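Local atomic coordinates of TETR family transcriptional repressor LFRR (Mycobacterium smegmatis, PDB entry 2V57), a protein that represses transcription of the lfrRA operon by binding directly to the promoter region upstream of lfrR, thereby regulating a mycobacterial drug efflux pump. Residues A18-A23 and T57-A62; V67-N72 and A119-I124; R91-Q96 and R150-L155. All coordinates share one frame; numbering follows the deposited sequence.

Contact 1: A18-A23 and T57-A62; sequences AILDAA and TDLLRA
Leu59 ties helix 56-77 to helix 11-27 in the TetR-type DNA-binding domain, whose helix-turn-helix, residues 34-53, lies between the two in sequence. The short helical segments cross nearly perpendicularly (-86°), with axes 10.6 Å apart, so a few side chains at the crossing do the packing. With CG of Leu59 anti to its backbone N (chi1 171°), the forked end enters the angle formed by Ile19, Leu20 and Ala23. Leu59 CD1 lies 3.9 Å from Ile19 CG2 and equally close to Leu20 CD2, while Leu59 CD2 reaches Ala23 CB at 4.1 Å. Branched residues fill the volume here, and the single methyls of Ala23 and Ala62 give the leucine ends small apolar surfaces to rest on; Leu20 CD2 lies 4.2 Å from Ala62 CB. Leu35 and Ile38 of helix 35-42 also touch Leu59, and Tyr53 covers Ile19, Leu20 and Ala62.

The solvent side carries polar residues. Asp21 is exposed on helix 11-27, and Thr57, Asp58 and Arg61 lie at least partly in solvent. There Arg61 folds back along its own helix, Arg61 NE donating to Thr57 OG1 at 3.2 Å, with that oxygen almost exactly in the guanidinium plane.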
loop_
_atom_site.group_PDB
_atom_site.type_symbol
_atom_site.label_atom_id
_atom_site.label_comp_id
_atom_site.label_asym_id
_atom_site.label_seq_id
_atom_site.Cartn_x
_atom_site.Cartn_y
_atom_site.Cartn_z
ATOM N N ALA B 18 -10.009 -23.509 -7.052
ATOM C CA ALA B 18 -11.061 -23.256 -6.060
ATOM C C ALA B 18 -10.531 -22.640 -4.762
ATOM O O ALA B 18 -11.126 -21.689 -4.227
ATOM C CB ALA B 18 -11.854 -24.541 -5.771
ATOM N N ILE B 19 -9.431 -23.182 -4.245
ATOM C CA ILE B 19 -8.806 -22.666 -3.020
ATOM C C ILE B 19 -8.301 -21.236 -3.216
ATOM O O ILE B 19 -8.558 -20.339 -2.388
ATOM C CB ILE B 19 -7.647 -23.587 -2.555
ATOM C CG1 ILE B 19 -8.185 -24.988 -2.206
ATOM C CG2 ILE B 19 -6.894 -22.969 -1.371
ATOM C CD1 ILE B 19 -7.089 -26.078 -2.154
ATOM N N LEU B 20 -7.610 -21.006 -4.327
ATOM C CA LEU B 20 -7.100 -19.670 -4.633
ATOM C C LEU B 20 -8.226 -18.653 -4.830
ATOM O O LEU B 20 -8.137 -17.522 -4.363
ATOM C CB LEU B 20 -6.213 -19.709 -5.874
ATOM C CG LEU B 20 -4.863 -20.401 -5.657
ATOM C CD1 LEU B 20 -4.110 -20.491 -6.978
ATOM C CD2 LEU B 20 -4.035 -19.675 -4.606
ATOM N N ASP B 21 -9.279 -19.062 -5.533
ATOM C CA ASP B 21 -10.404 -18.180 -5.782
ATOM C C ASP B 21 -11.117 -17.863 -4.466
ATOM O O ASP B 21 -11.541 -16.737 -4.245
ATOM C CB ASP B 21 -11.382 -18.796 -6.785
ATOM C CG ASP B 21 -10.898 -18.693 -8.232
ATOM O OD1 ASP B 21 -9.857 -18.061 -8.481
ATOM O OD2 ASP B 21 -11.576 -19.256 -9.124
ATOM N N ALA B 22 -11.221 -18.855 -3.586
ATOM C CA ALA B 22 -11.807 -18.626 -2.272
ATOM C C ALA B 22 -10.934 -17.700 -1.420
ATOM O O ALA B 22 -11.450 -16.857 -0.672
ATOM C CB ALA B 22 -12.058 -19.951 -1.540
ATOM N N ALA B 23 -9.624 -17.861 -1.525
ATOM C CA ALA B 23 -8.703 -17.019 -0.783
ATOM C C ALA B 23 -8.827 -15.569 -1.248
ATOM O O ALA B 23 -8.836 -14.646 -0.435
ATOM C CB ALA B 23 -7.261 -17.535 -0.930
ATOM N N THR B 57 0.898 -19.513 5.410
ATOM C CA THR B 57 1.874 -18.683 4.711
ATOM C C THR B 57 2.149 -19.195 3.284
ATOM O O THR B 57 2.430 -18.396 2.383
ATOM C CB THR B 57 3.200 -18.517 5.519
ATOM O OG1 THR B 57 3.863 -17.310 5.109
ATOM C CG2 THR B 57 4.145 -19.716 5.317
ATOM N N ASP B 58 2.047 -20.511 3.072
ATOM C CA ASP B 58 2.242 -21.097 1.735
ATOM C C ASP B 58 1.102 -20.683 0.804
ATOM O O ASP B 58 1.307 -20.474 -0.395
ATOM C CB ASP B 58 2.287 -22.626 1.787
ATOM C CG ASP B 58 3.404 -23.158 2.676
ATOM O OD1 ASP B 58 4.544 -22.651 2.583
ATOM O OD2 ASP B 58 3.147 -24.105 3.453
ATOM N N LEU B 59 -0.106 -20.585 1.361
ATOM C CA LEU B 59 -1.257 -20.157 0.571
ATOM C C LEU B 59 -1.101 -18.685 0.211
ATOM O O LEU B 59 -1.382 -18.280 -0.925
ATOM C CB LEU B 59 -2.584 -20.414 1.298
ATOM C CG LEU B 59 -3.825 -19.801 0.637
ATOM C CD1 LEU B 59 -4.026 -20.326 -0.779
ATOM C CD2 LEU B 59 -5.058 -20.070 1.473
ATOM N N LEU B 60 -0.596 -17.898 1.158
ATOM C CA LEU B 60 -0.435 -16.464 0.947
ATOM C C LEU B 60 0.536 -16.173 -0.198
ATOM O O LEU B 60 0.283 -15.300 -1.033
ATOM C CB LEU B 60 0.032 -15.787 2.248
ATOM C CG LEU B 60 -1.013 -15.112 3.150
ATOM C CD1 LEU B 60 -2.369 -15.815 3.152
ATOM C CD2 LEU B 60 -0.484 -14.905 4.589
ATOM N N ARG B 61 1.654 -16.894 -0.223
ATOM C CA ARG B 61 2.617 -16.748 -1.303
ATOM C C ARG B 61 2.043 -17.220 -2.655
ATOM O O ARG B 61 2.163 -16.529 -3.685
ATOM C CB ARG B 61 3.927 -17.448 -0.927
ATOM C CG ARG B 61 4.539 -16.881 0.383
ATOM C CD ARG B 61 5.390 -17.931 1.106
ATOM N NE ARG B 61 5.657 -17.535 2.488
ATOM C CZ ARG B 61 6.863 -17.208 2.938
ATOM N NH1 ARG B 61 7.891 -17.266 2.116
ATOM N NH2 ARG B 61 7.041 -16.844 4.203
ATOM N N ALA B 62 1.374 -18.370 -2.654
ATOM C CA ALA B 62 0.652 -18.830 -3.853
ATOM C C ALA B 62 -0.406 -17.835 -4.378
ATOM O O ALA B 62 -0.527 -17.626 -5.591
ATOM C CB ALA B 62 0.003 -20.189 -3.597
#

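Contact 2: V67-N72 and A119-I124; sequences VHDLSN and AAYFDI
His68 reaches from helix 56-77 to the backbone of residues 121-124 and meets it with both a ring face and a ring edge. Phe122 CA sits over the middle of one face, 3.7 Å from the His68 ring centroid, a CH-pi contact. At the edge, His68 NE2 donates to Ile124 O at 2.7 Å; the oxygen lies close to the imidazole plane and the donor lies in the carbonyl plane, although the N-H...O angle is a bent 143°. Phe122 O adds a short approach to His68 CE1, 2.9 Å. Histidine suits this place, being flat enough to slip beside the backbone and polar enough to bind a backbone carbonyl. The gathered carbonyl oxygens would probably make the ring's N-H and C-H edge more positive.

Around this first shell stand the flanking side chains. Asn72, one turn beyond His68, lies over the rim of the opposite ring face and gives the same Ile124 O a weak second bond from Asn72 ND2, 3.4 Å. The Phe122 ring is nearly parallel to the imidazole but slid aside, Phe122 CE1 3.8 Å from His68 CB. Tyr121 completes this aromatic cluster; its chi1 of -162° swings the ring end across to Asp69, where Tyr121 OH donates to the syn lone pair of Asp69 OD1 at 2.7 Å.

The segments run almost parallel, 10° apart, at the surface, where helix 56-77 leads from the DNA-binding domain into the helical regulatory domain of the TetR family. Phe122 also packs on Ala64 and on Pro110 of helix 109-112, while Val67 leans on helix 102-106.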
loop_
_atom_site.group_PDB
_atom_site.type_symbol
_atom_site.label_atom_id
_atom_site.label_comp_id
_atom_site.label_asym_id
_atom_site.label_seq_id
_atom_site.Cartn_x
_atom_site.Cartn_y
_atom_site.Cartn_z
ATOM N N VAL B 67 -2.298 -13.671 -8.206
ATOM C CA VAL B 67 -2.709 -12.306 -8.500
ATOM C C VAL B 67 -1.750 -11.566 -9.427
ATOM O O VAL B 67 -2.200 -10.864 -10.333
ATOM C CB VAL B 67 -2.973 -11.473 -7.213
ATOM C CG1 VAL B 67 -3.320 -10.032 -7.574
ATOM C CG2 VAL B 67 -4.113 -12.111 -6.408
ATOM N N HIS B 68 -0.440 -11.692 -9.199
ATOM C CA HIS B 68 0.535 -11.121 -10.135
ATOM C C HIS B 68 0.342 -11.699 -11.545
ATOM O O HIS B 68 0.415 -10.964 -12.543
ATOM C CB HIS B 68 1.971 -11.355 -9.661
ATOM C CG HIS B 68 3.006 -10.788 -10.577
ATOM N ND1 HIS B 68 3.183 -9.432 -10.749
ATOM C CD2 HIS B 68 3.905 -11.392 -11.390
ATOM C CE1 HIS B 68 4.156 -9.226 -11.616
ATOM N NE2 HIS B 68 4.614 -10.399 -12.017
ATOM N N ASP B 69 0.072 -13.004 -11.626
ATOM C CA ASP B 69 -0.250 -13.652 -12.911
ATOM C C ASP B 69 -1.479 -13.010 -13.579
ATOM O O ASP B 69 -1.488 -12.750 -14.792
ATOM C CB ASP B 69 -0.577 -15.137 -12.727
ATOM C CG ASP B 69 0.630 -15.990 -12.392
ATOM O OD1 ASP B 69 1.791 -15.573 -12.629
ATOM O OD2 ASP B 69 0.385 -17.111 -11.892
ATOM N N LEU B 70 -2.531 -12.804 -12.792
ATOM C CA LEU B 70 -3.764 -12.206 -13.308
ATOM C C LEU B 70 -3.508 -10.798 -13.801
ATOM O O LEU B 70 -4.071 -10.373 -14.814
ATOM C CB LEU B 70 -4.830 -12.175 -12.235
ATOM C CG LEU B 70 -5.344 -13.536 -11.780
ATOM C CD1 LEU B 70 -6.203 -13.377 -10.525
ATOM C CD2 LEU B 70 -6.115 -14.168 -12.904
ATOM N N SER B 71 -2.654 -10.083 -13.079
ATOM C CA SER B 71 -2.311 -8.709 -13.424
ATOM C C SER B 71 -1.633 -8.645 -14.796
ATOM O O SER B 71 -1.973 -7.801 -15.645
ATOM C CB SER B 71 -1.407 -8.118 -12.351
ATOM O OG SER B 71 -0.920 -6.861 -12.752
ATOM N N ASN B 72 -0.680 -9.549 -15.009
ATOM C CA ASN B 72 0.008 -9.669 -16.297
ATOM C C ASN B 72 -0.923 -10.053 -17.430
ATOM O O ASN B 72 -0.828 -9.509 -18.533
ATOM C CB ASN B 72 1.156 -10.690 -16.200
ATOM C CG ASN B 72 2.366 -10.126 -15.485
ATOM O OD1 ASN B 72 2.629 -8.923 -15.546
ATOM N ND2 ASN B 72 3.112 -10.991 -14.802
ATOM N N ALA B 119 9.540 -11.480 -4.353
ATOM C CA ALA B 119 9.895 -10.181 -4.922
ATOM C C ALA B 119 10.377 -10.365 -6.370
ATOM O O ALA B 119 10.028 -9.578 -7.252
ATOM C CB ALA B 119 10.948 -9.497 -4.090
ATOM N N ALA B 120 11.186 -11.397 -6.597
ATOM C CA ALA B 120 11.683 -11.721 -7.943
ATOM C C ALA B 120 10.532 -12.104 -8.866
ATOM O O ALA B 120 10.505 -11.726 -10.044
ATOM C CB ALA B 120 12.744 -12.859 -7.892
ATOM N N TYR B 121 9.574 -12.855 -8.334
ATOM C CA TYR B 121 8.395 -13.225 -9.113
ATOM C C TYR B 121 7.610 -11.999 -9.593
ATOM O O TYR B 121 7.221 -11.929 -10.764
ATOM C CB TYR B 121 7.477 -14.130 -8.292
ATOM C CG TYR B 121 6.476 -14.910 -9.120
ATOM C CD1 TYR B 121 6.796 -16.168 -9.629
ATOM C CD2 TYR B 121 5.214 -14.399 -9.377
ATOM C CE1 TYR B 121 5.873 -16.900 -10.385
ATOM C CE2 TYR B 121 4.287 -15.107 -10.142
ATOM C CZ TYR B 121 4.614 -16.348 -10.640
ATOM O OH TYR B 121 3.675 -17.042 -11.387
ATOM N N PHE B 122 7.383 -11.050 -8.679
ATOM C CA PHE B 122 6.633 -9.823 -8.944
ATOM C C PHE B 122 7.346 -8.936 -9.967
ATOM O O PHE B 122 6.715 -8.145 -10.658
ATOM C CB PHE B 122 6.484 -9.011 -7.643
ATOM C CG PHE B 122 5.283 -9.381 -6.802
ATOM C CD1 PHE B 122 4.627 -10.601 -6.963
ATOM C CD2 PHE B 122 4.824 -8.503 -5.819
ATOM C CE1 PHE B 122 3.524 -10.925 -6.180
ATOM C CE2 PHE B 122 3.730 -8.825 -5.032
ATOM C CZ PHE B 122 3.081 -10.034 -5.207
ATOM N N ASP B 123 8.669 -9.036 -10.024
ATOM C CA ASP B 123 9.451 -8.239 -10.964
ATOM C C ASP B 123 9.084 -8.523 -12.416
ATOM O O ASP B 123 9.151 -7.626 -13.264
ATOM C CB ASP B 123 10.942 -8.511 -10.792
ATOM C CG ASP B 123 11.515 -7.850 -9.574
ATOM O OD1 ASP B 123 10.881 -6.911 -9.043
ATOM O OD2 ASP B 123 12.610 -8.271 -9.147
ATOM N N ILE B 124 8.722 -9.771 -12.707
ATOM C CA ILE B 124 8.553 -10.182 -14.105
ATOM C C ILE B 124 7.293 -9.564 -14.676
ATOM O O ILE B 124 6.197 -9.773 -14.150
ATOM C CB ILE B 124 8.581 -11.722 -14.276
ATOM C CG1 ILE B 124 9.963 -12.241 -13.884
ATOM C CG2 ILE B 124 8.239 -12.112 -15.721
ATOM C CD1 ILE B 124 10.138 -13.729 -14.059
#

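Contact 3: R91-Q96 and R150-L155; sequences RVVESQ and RVFWAL
Phe152 brings the end of its ring against the valines of helix 85-97, Phe152 CE1 lying 4.1 Å from Val93 CG2 and Phe152 CZ 4.4 Å from Val92 CG1. Both methyls come at an oblique slant. Gln96 CG, by contrast, meets the ring at its edge. A chi1 of 179° sends the Phe152 phenyl straight across the gap between segment axes 11.8 Å apart; a bulky aromatic is suited to bridging that distance, while beta-branched valines offer a compact apolar surface. Ile129 and Leu133 of helix 128-134 close in on the same ring.

Trp153, next in sequence, turns its indole so that the benzo edge faces Gln96. OE1 of Gln96 lies near the indole plane, only 3.0 Å from Trp153 CH2, and the amide stands almost upright to the ring, 83° between the planes. The bend at chi2 of Gln96 (-62°) brings its amide back over its own helix, and Gln96 NE2 donates to Ser95 OG at 3.2 Å. Ser95 OG in turn donates to Val92 O at 2.7 Å, a carbonyl that also receives the helical bond from Gln96 N. Ser71 of helix 56-77 hydrogen-bonds to Gln96 OE1.

This is the helical regulatory domain of a TetR repressor, and helix 147-164 also lies in the dimer interface, where Arg150 forms a salt bridge to Asp165 of the second subunit. Packing rather than hydrogen bonding joins the two segments; Ser95 and Ser71 satisfy the buried amide, and its oxygen also lies against the weakly positive C-H edge of tryptophan.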
loop_
_atom_site.group_PDB
_atom_site.type_symbol
_atom_site.label_atom_id
_atom_site.label_comp_id
_atom_site.label_asym_id
_atom_site.label_seq_id
_atom_site.Cartn_x
_atom_site.Cartn_y
_atom_site.Cartn_z
ATOM N N ARG B 91 -8.043 1.573 -20.723
ATOM C CA ARG B 91 -8.253 0.124 -20.707
ATOM C C ARG B 91 -7.307 -0.569 -19.717
ATOM O O ARG B 91 -7.703 -1.496 -19.006
ATOM C CB ARG B 91 -8.082 -0.463 -22.105
ATOM C CG ARG B 91 -9.166 -0.055 -23.091
ATOM C CD ARG B 91 -9.191 -0.967 -24.297
ATOM N NE ARG B 91 -7.911 -1.010 -24.998
ATOM C CZ ARG B 91 -7.541 -0.123 -25.919
ATOM N NH1 ARG B 91 -8.356 0.874 -26.237
ATOM N NH2 ARG B 91 -6.363 -0.226 -26.533
ATOM N N VAL B 92 -6.060 -0.111 -19.667
ATOM C CA VAL B 92 -5.087 -0.678 -18.738
ATOM C C VAL B 92 -5.495 -0.450 -17.291
ATOM O O VAL B 92 -5.455 -1.379 -16.474
ATOM C CB VAL B 92 -3.674 -0.130 -18.998
ATOM C CG1 VAL B 92 -2.746 -0.435 -17.823
ATOM C CG2 VAL B 92 -3.131 -0.721 -20.312
ATOM N N VAL B 93 -5.884 0.785 -16.973
ATOM C CA VAL B 93 -6.389 1.107 -15.643
ATOM C C VAL B 93 -7.578 0.214 -15.268
ATOM O O VAL B 93 -7.614 -0.365 -14.177
ATOM C CB VAL B 93 -6.805 2.598 -15.530
ATOM C CG1 VAL B 93 -7.516 2.849 -14.195
ATOM C CG2 VAL B 93 -5.569 3.525 -15.667
ATOM N N GLU B 94 -8.549 0.107 -16.171
ATOM C CA GLU B 94 -9.710 -0.748 -15.914
ATOM C C GLU B 94 -9.300 -2.182 -15.648
ATOM O O GLU B 94 -9.783 -2.810 -14.704
ATOM C CB GLU B 94 -10.686 -0.700 -17.097
ATOM C CG GLU B 94 -11.396 0.625 -17.222
ATOM C CD GLU B 94 -12.081 0.799 -18.559
ATOM O OE1 GLU B 94 -11.762 0.049 -19.504
ATOM O OE2 GLU B 94 -12.940 1.696 -18.672
ATOM N N SER B 95 -8.406 -2.693 -16.490
ATOM C CA SER B 95 -7.951 -4.072 -16.394
ATOM C C SER B 95 -7.392 -4.373 -15.006
ATOM O O SER B 95 -7.677 -5.427 -14.444
ATOM C CB SER B 95 -6.917 -4.391 -17.490
ATOM O OG SER B 95 -5.596 -3.949 -17.158
ATOM N N GLN B 96 -6.619 -3.441 -14.448
ATOM C CA GLN B 96 -6.072 -3.612 -13.100
ATOM C C GLN B 96 -7.085 -3.333 -11.985
ATOM O O GLN B 96 -7.068 -4.002 -10.948
ATOM C CB GLN B 96 -4.814 -2.747 -12.903
ATOM C CG GLN B 96 -3.764 -3.000 -13.972
ATOM C CD GLN B 96 -3.244 -4.434 -13.970
ATOM O OE1 GLN B 96 -2.691 -4.903 -12.976
ATOM N NE2 GLN B 96 -3.411 -5.129 -15.091
ATOM N N ARG B 150 5.595 3.171 -9.177
ATOM C CA ARG B 150 5.082 3.266 -7.811
ATOM C C ARG B 150 3.864 4.154 -7.652
ATOM O O ARG B 150 2.969 3.838 -6.877
ATOM C CB ARG B 150 6.173 3.734 -6.868
ATOM C CG ARG B 150 7.083 2.607 -6.490
ATOM C CD ARG B 150 8.486 3.075 -6.290
ATOM N NE ARG B 150 9.272 1.960 -5.800
ATOM C CZ ARG B 150 10.585 1.967 -5.699
ATOM N NH1 ARG B 150 11.267 3.038 -6.075
ATOM N NH2 ARG B 150 11.210 0.885 -5.236
ATOM N N VAL B 151 3.835 5.268 -8.370
ATOM C CA VAL B 151 2.677 6.135 -8.347
ATOM C C VAL B 151 1.479 5.428 -8.990
ATOM O O VAL B 151 0.386 5.490 -8.470
ATOM C CB VAL B 151 2.964 7.499 -9.013
ATOM C CG1 VAL B 151 1.673 8.309 -9.192
ATOM C CG2 VAL B 151 3.980 8.289 -8.168
ATOM N N PHE B 152 1.699 4.736 -10.101
ATOM C CA PHE B 152 0.605 4.037 -10.745
ATOM C C PHE B 152 -0.049 3.080 -9.770
ATOM O O PHE B 152 -1.259 3.092 -9.592
ATOM C CB PHE B 152 1.062 3.246 -11.978
ATOM C CG PHE B 152 -0.069 2.508 -12.633
ATOM C CD1 PHE B 152 -0.865 3.130 -13.594
ATOM C CD2 PHE B 152 -0.383 1.209 -12.236
ATOM C CE1 PHE B 152 -1.926 2.443 -14.177
ATOM C CE2 PHE B 152 -1.444 0.529 -12.812
ATOM C CZ PHE B 152 -2.208 1.146 -13.791
ATOM N N TRP B 153 0.758 2.270 -9.103
ATOM C CA TRP B 153 0.210 1.272 -8.195
ATOM C C TRP B 153 -0.368 1.898 -6.931
ATOM O O TRP B 153 -1.332 1.389 -6.375
ATOM C CB TRP B 153 1.262 0.195 -7.891
ATOM C CG TRP B 153 1.238 -0.807 -8.976
ATOM C CD1 TRP B 153 2.218 -1.067 -9.876
ATOM C CD2 TRP B 153 0.115 -1.632 -9.345
ATOM N NE1 TRP B 153 1.796 -2.030 -10.754
ATOM C CE2 TRP B 153 0.516 -2.402 -10.444
ATOM C CE3 TRP B 153 -1.167 -1.816 -8.820
ATOM C CZ2 TRP B 153 -0.334 -3.340 -11.057
ATOM C CZ3 TRP B 153 -2.012 -2.743 -9.419
ATOM C CH2 TRP B 153 -1.582 -3.501 -10.530
ATOM N N ALA B 154 0.201 3.015 -6.477
ATOM C CA ALA B 154 -0.378 3.676 -5.314
ATOM C C ALA B 154 -1.766 4.230 -5.640
ATOM O O ALA B 154 -2.697 4.127 -4.832
ATOM C CB ALA B 154 0.550 4.759 -4.770
ATOM N N LEU B 155 -1.907 4.798 -6.837
ATOM C CA LEU B 155 -3.176 5.332 -7.259
ATOM C C LEU B 155 -4.171 4.191 -7.470
ATOM O O LEU B 155 -5.340 4.341 -7.163
ATOM C CB LEU B 155 -3.048 6.173 -8.533
ATOM C CG LEU B 155 -2.362 7.538 -8.463
ATOM C CD1 LEU B 155 -2.232 8.155 -9.863
ATOM C CD2 LEU B 155 -3.136 8.468 -7.566
#

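Overall arrangement
Contacts 1 and 3 are buried and contact 2 lies at the surface, and their chemistry follows: contact 1 is joined by aliphatic side chains without any hydrogen bond across it, aromatic and aliphatic packing dominates contact 3, and contact 2 adds hydrogen bonds from histidine and tyrosine. Contacts 1 and 2 share helix 56-77, which runs from the DNA-binding domain into the regulatory core, their centres about 15 Å apart. Contact 3, on the far side of the chain's centre from contact 1, uses the next helix, 85-97, and meets contact 2 directly through Ser71 of segment 67-72. Of the three, contact 3 alone also adjoins the second subunit.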